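Local coordinates for auracyanin-B-2 (Chloroflexus aurantiacus, PDB 1QHQ), which carries electrons through its blue copper centre, probably as a soluble acceptor for the membrane-bound alternative complex III, at residues A27-A39 / H127-P140. Sequence-based numbering, arbitrary orientation.
Sequences ALAFAQTSLSLPA and HYLAGMKGTLTVTP. With CU (copper (II) ion), chain B.
The type I blue copper site of this cupredoxin lies at one end, where Met132 and His127 meet Phe30 and Leu28. His127 ND1 binds the copper at 2.0 Å, and Met132 SD is the long axial ligand at 2.8 Å; His57 and Cys122 complete the site. Extended from a CG anti to the backbone N (chi1 -172°), the Met132 chain carries CE over one Phe30 face, 3.7 Å from the ring centroid, a CH-pi contact; SD stands above the same ring, 4.8 Å from its centroid, as a Met-aromatic contact. With an alanine for Phe30, the Met132 methyl would probably lose this aromatic floor and turn more freely beside the copper. Leu28 lays CD2 over the His127 imidazole, 3.6 Å from NE2. A water accepts from Phe30 N and donates to Lys133 O, bridging the two segments. Gly134 suits its place because a side chain would strike Thr33 O. Beyond, 34-38 and 133-139 run parallel, Leu35 N donating to Thr135 O (2.8 Å). Leu35, Leu37, Leu136 and Val138 share one face, Leu136 CD1 packing on Leu35 CB. Strand 34-38 edges the sheet, 133-139 also pairs with antiparallel 116-121, and Leu35 reaches Val21 of strand 17-22 in the second sheet.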
loop_
_atom_site.group_PDB
_atom_site.type_symbol
_atom_site.label_atom_id
_atom_site.label_comp_id
_atom_site.label_asym_id
_atom_site.label_seq_id
_atom_site.Cartn_x
_atom_site.Cartn_y
_atom_site.Cartn_z
ATOM N N ALA A 27 -1.812 -1.968 -16.971
ATOM C CA ALA A 27 -0.523 -2.506 -16.543
ATOM C C ALA A 27 -0.549 -2.909 -15.099
ATOM O O ALA A 27 -1.367 -2.357 -14.319
ATOM C CB ALA A 27 0.594 -1.468 -16.781
ATOM N N LEU A 28 0.366 -3.732 -14.639
ATOM C CA LEU A 28 0.552 -4.041 -13.239
ATOM C C LEU A 28 1.440 -2.982 -12.576
ATOM O O LEU A 28 2.620 -3.134 -12.325
ATOM C CB LEU A 28 1.143 -5.444 -13.075
ATOM C CG LEU A 28 0.345 -6.544 -13.827
ATOM C CD1 LEU A 28 1.023 -7.888 -13.579
ATOM C CD2 LEU A 28 -1.092 -6.583 -13.364
ATOM N N ALA A 29 0.798 -1.812 -12.353
ATOM C CA ALA A 29 1.550 -0.674 -11.809
ATOM C C ALA A 29 0.538 0.285 -11.142
ATOM O O ALA A 29 -0.635 0.279 -11.476
ATOM C CB ALA A 29 2.228 0.082 -12.936
ATOM N N PHE A 30 1.104 1.119 -10.272
ATOM C CA PHE A 30 0.291 2.254 -9.788
ATOM C C PHE A 30 0.379 3.341 -10.855
ATOM O O PHE A 30 1.434 3.527 -11.471
ATOM C CB PHE A 30 0.905 2.764 -8.478
ATOM C CG PHE A 30 0.791 1.811 -7.342
ATOM C CD1 PHE A 30 -0.440 1.551 -6.730
ATOM C CD2 PHE A 30 1.901 1.112 -6.873
ATOM C CE1 PHE A 30 -0.543 0.638 -5.725
ATOM C CE2 PHE A 30 1.799 0.185 -5.869
ATOM C CZ PHE A 30 0.562 -0.051 -5.248
ATOM N N ALA A 31 -0.657 4.193 -10.933
ATOM C CA ALA A 31 -0.584 5.344 -11.829
ATOM C C ALA A 31 0.392 6.378 -11.274
ATOM O O ALA A 31 1.079 7.064 -12.004
ATOM C CB ALA A 31 -1.959 5.950 -12.053
ATOM N N GLN A 32 0.459 6.441 -9.938
ATOM C CA GLN A 32 1.411 7.329 -9.255
ATOM C C GLN A 32 2.611 6.490 -8.773
ATOM O O GLN A 32 2.441 5.683 -7.860
ATOM C CB GLN A 32 0.720 7.909 -7.984
ATOM C CG GLN A 32 -0.410 8.861 -8.279
ATOM C CD GLN A 32 -1.715 8.188 -8.667
ATOM O OE1 GLN A 32 -1.935 7.019 -8.408
ATOM N NE2 GLN A 32 -2.597 8.931 -9.328
ATOM N N THR A 33 3.800 6.789 -9.276
ATOM C CA THR A 33 4.978 6.033 -8.827
ATOM C C THR A 33 5.804 6.819 -7.823
ATOM O O THR A 33 6.776 6.312 -7.276
ATOM C CB THR A 33 5.875 5.650 -10.018
ATOM O OG1 THR A 33 6.271 6.846 -10.690
ATOM C CG2 THR A 33 5.082 4.753 -10.976
ATOM N N SER A 34 5.318 8.040 -7.506
ATOM C CA SER A 34 5.897 8.768 -6.381
ATOM C C SER A 34 4.790 9.481 -5.586
ATOM O O SER A 34 3.800 9.939 -6.087
ATOM C CB SER A 34 6.979 9.729 -6.793
ATOM O OG SER A 34 6.483 10.951 -7.233
ATOM N N LEU A 35 5.005 9.485 -4.255
ATOM C CA LEU A 35 4.104 10.229 -3.375
ATOM C C LEU A 35 5.013 11.049 -2.414
ATOM O O LEU A 35 6.130 10.636 -2.194
ATOM C CB LEU A 35 3.271 9.266 -2.520
ATOM C CG LEU A 35 2.167 8.505 -3.283
ATOM C CD1 LEU A 35 1.497 7.490 -2.392
ATOM C CD2 LEU A 35 1.146 9.470 -3.878
ATOM N N SER A 36 4.393 12.099 -1.882
ATOM C CA SER A 36 5.154 12.933 -0.907
ATOM C C SER A 36 4.190 13.298 0.228
ATOM O O SER A 36 3.101 13.784 -0.088
ATOM C CB SER A 36 5.496 14.237 -1.682
ATOM O OG SER A 36 6.340 15.067 -0.976
ATOM N N LEU A 37 4.582 13.138 1.464
ATOM C CA LEU A 37 3.689 13.563 2.588
ATOM C C LEU A 37 4.616 14.069 3.700
ATOM O O LEU A 37 5.715 13.584 3.884
ATOM C CB LEU A 37 2.933 12.334 3.094
ATOM C CG LEU A 37 1.917 11.659 2.157
ATOM C CD1 LEU A 37 1.524 10.313 2.744
ATOM C CD2 LEU A 37 0.697 12.590 2.017
ATOM N N PRO A 38 4.058 14.930 4.566
ATOM C CA PRO A 38 4.826 15.359 5.742
ATOM C C PRO A 38 4.901 14.250 6.762
ATOM O O PRO A 38 3.985 13.420 6.817
ATOM C CB PRO A 38 4.012 16.543 6.251
ATOM C CG PRO A 38 2.609 16.265 5.818
ATOM C CD PRO A 38 2.753 15.536 4.467
ATOM N N ALA A 39 5.912 14.275 7.611
ATOM C CA ALA A 39 6.103 13.302 8.663
ATOM C C ALA A 39 5.087 13.480 9.802
ATOM O O ALA A 39 4.569 14.567 9.993
ATOM C CB ALA A 39 7.516 13.415 9.262
ATOM N N HIS A 127 2.897 -9.012 -8.545
ATOM C CA HIS A 127 2.866 -7.620 -8.934
ATOM C C HIS A 127 4.089 -6.831 -8.495
ATOM O O HIS A 127 4.598 -6.039 -9.282
ATOM C CB HIS A 127 1.567 -6.997 -8.335
ATOM C CG HIS A 127 0.358 -7.515 -9.061
ATOM N ND1 HIS A 127 -0.879 -6.855 -8.966
ATOM C CD2 HIS A 127 0.144 -8.545 -9.893
ATOM C CE1 HIS A 127 -1.768 -7.485 -9.744
ATOM N NE2 HIS A 127 -1.169 -8.476 -10.298
ATOM N N TYR A 128 4.566 -7.103 -7.284
ATOM C CA TYR A 128 5.779 -6.409 -6.795
ATOM C C TYR A 128 6.992 -6.749 -7.648
ATOM O O TYR A 128 7.610 -5.854 -8.234
ATOM C CB TYR A 128 6.002 -6.761 -5.325
ATOM C CG TYR A 128 7.352 -6.269 -4.809
ATOM C CD1 TYR A 128 7.720 -4.949 -4.954
ATOM C CD2 TYR A 128 8.282 -7.187 -4.336
ATOM C CE1 TYR A 128 8.989 -4.516 -4.604
ATOM C CE2 TYR A 128 9.563 -6.766 -3.980
ATOM C CZ TYR A 128 9.878 -5.436 -4.071
ATOM O OH TYR A 128 11.164 -5.016 -3.759
ATOM N N LEU A 129 7.109 -8.042 -8.006
ATOM C CA LEU A 129 8.216 -8.423 -8.922
ATOM C C LEU A 129 8.014 -7.888 -10.306
ATOM O O LEU A 129 9.005 -7.541 -11.003
ATOM C CB LEU A 129 8.357 -9.946 -8.971
ATOM C CG LEU A 129 8.769 -10.639 -7.677
ATOM C CD1 LEU A 129 8.811 -12.155 -7.893
ATOM C CD2 LEU A 129 10.109 -10.132 -7.184
ATOM N N ALA A 130 6.776 -7.653 -10.748
ATOM C CA ALA A 130 6.515 -7.065 -12.025
ATOM C C ALA A 130 6.744 -5.575 -12.086
ATOM O O ALA A 130 6.568 -4.960 -13.142
ATOM C CB ALA A 130 5.156 -7.447 -12.576
ATOM N N GLY A 131 7.065 -4.952 -10.930
ATOM C CA GLY A 131 7.362 -3.549 -10.869
ATOM C C GLY A 131 6.282 -2.674 -10.218
ATOM O O GLY A 131 6.366 -1.433 -10.392
ATOM N N MET A 132 5.257 -3.265 -9.672
ATOM C CA MET A 132 4.152 -2.468 -9.080
ATOM C C MET A 132 4.604 -1.958 -7.694
ATOM O O MET A 132 4.405 -2.574 -6.679
ATOM C CB MET A 132 2.883 -3.282 -8.936
ATOM C CG MET A 132 1.708 -2.319 -8.494
ATOM S SD MET A 132 0.127 -3.086 -9.009
ATOM C CE MET A 132 -0.986 -1.815 -8.296
ATOM N N LYS A 133 5.202 -0.772 -7.789
ATOM C CA LYS A 133 5.790 -0.159 -6.567
ATOM C C LYS A 133 5.873 1.342 -6.855
ATOM O O LYS A 133 5.810 1.749 -7.988
ATOM C CB LYS A 133 7.135 -0.736 -6.281
ATOM C CG LYS A 133 8.228 -0.514 -7.321
ATOM C CD LYS A 133 9.493 -1.210 -6.797
ATOM C CE LYS A 133 10.480 -1.489 -7.921
ATOM N NZ LYS A 133 11.497 -2.500 -7.421
ATOM N N GLY A 134 6.229 2.088 -5.802
ATOM C CA GLY A 134 6.429 3.547 -5.990
ATOM C C GLY A 134 7.165 4.016 -4.700
ATOM O O GLY A 134 7.347 3.215 -3.784
ATOM N N THR A 135 7.591 5.256 -4.737
ATOM C CA THR A 135 8.385 5.768 -3.619
ATOM C C THR A 135 7.609 6.887 -2.900
ATOM O O THR A 135 7.218 7.855 -3.520
ATOM C CB THR A 135 9.714 6.337 -4.144
ATOM O OG1 THR A 135 10.493 5.242 -4.690
ATOM C CG2 THR A 135 10.513 6.972 -3.010
ATOM N N LEU A 136 7.476 6.681 -1.596
ATOM C CA LEU A 136 6.906 7.769 -0.756
ATOM C C LEU A 136 8.109 8.508 -0.122
ATOM O O LEU A 136 8.885 7.891 0.600
ATOM C CB LEU A 136 6.047 7.174 0.368
ATOM C CG LEU A 136 5.663 8.230 1.459
ATOM C CD1 LEU A 136 4.771 9.305 0.876
ATOM C CD2 LEU A 136 4.964 7.511 2.601
ATOM N N THR A 137 8.177 9.794 -0.359
ATOM C CA THR A 137 9.169 10.627 0.371
ATOM C C THR A 137 8.404 11.403 1.485
ATOM O O THR A 137 7.412 12.007 1.230
ATOM C CB THR A 137 9.854 11.612 -0.556
ATOM O OG1 THR A 137 10.579 10.841 -1.547
ATOM C CG2 THR A 137 10.907 12.416 0.227
ATOM N N VAL A 138 8.875 11.123 2.701
ATOM C CA VAL A 138 8.212 11.772 3.857
ATOM C C VAL A 138 9.105 12.948 4.281
ATOM O O VAL A 138 10.302 12.768 4.480
ATOM C CB VAL A 138 8.046 10.774 4.976
ATOM C CG1 VAL A 138 7.425 11.465 6.203
ATOM C CG2 VAL A 138 7.108 9.626 4.531
ATOM N N THR A 139 8.507 14.102 4.241
ATOM C CA THR A 139 9.292 15.367 4.488
ATOM C C THR A 139 9.140 15.728 5.959
ATOM O O THR A 139 8.519 15.071 6.754
ATOM C CB THR A 139 8.691 16.450 3.594
ATOM O OG1 THR A 139 7.318 16.690 3.995
ATOM C CG2 THR A 139 8.697 15.990 2.128
ATOM N N PRO A 140 9.881 16.823 6.334
ATOM C CA PRO A 140 9.945 17.170 7.754
ATOM C C PRO A 140 8.661 17.274 8.490
ATOM O O PRO A 140 7.673 17.868 8.035
ATOM C CB PRO A 140 10.745 18.475 7.782
ATOM C CG PRO A 140 11.743 18.213 6.662
ATOM C CD PRO A 140 10.819 17.716 5.547
ATOM O OXT PRO A 140 8.691 16.945 9.732
HETATM CU CU CU B . -1.366 -5.218 -7.866
HETATM O O HOH W 1 4.931 -2.903 -13.749
HETATM O O HOH W 2 3.983 1.117 -10.118
HETATM O O HOH W 3 5.352 17.138 9.672
#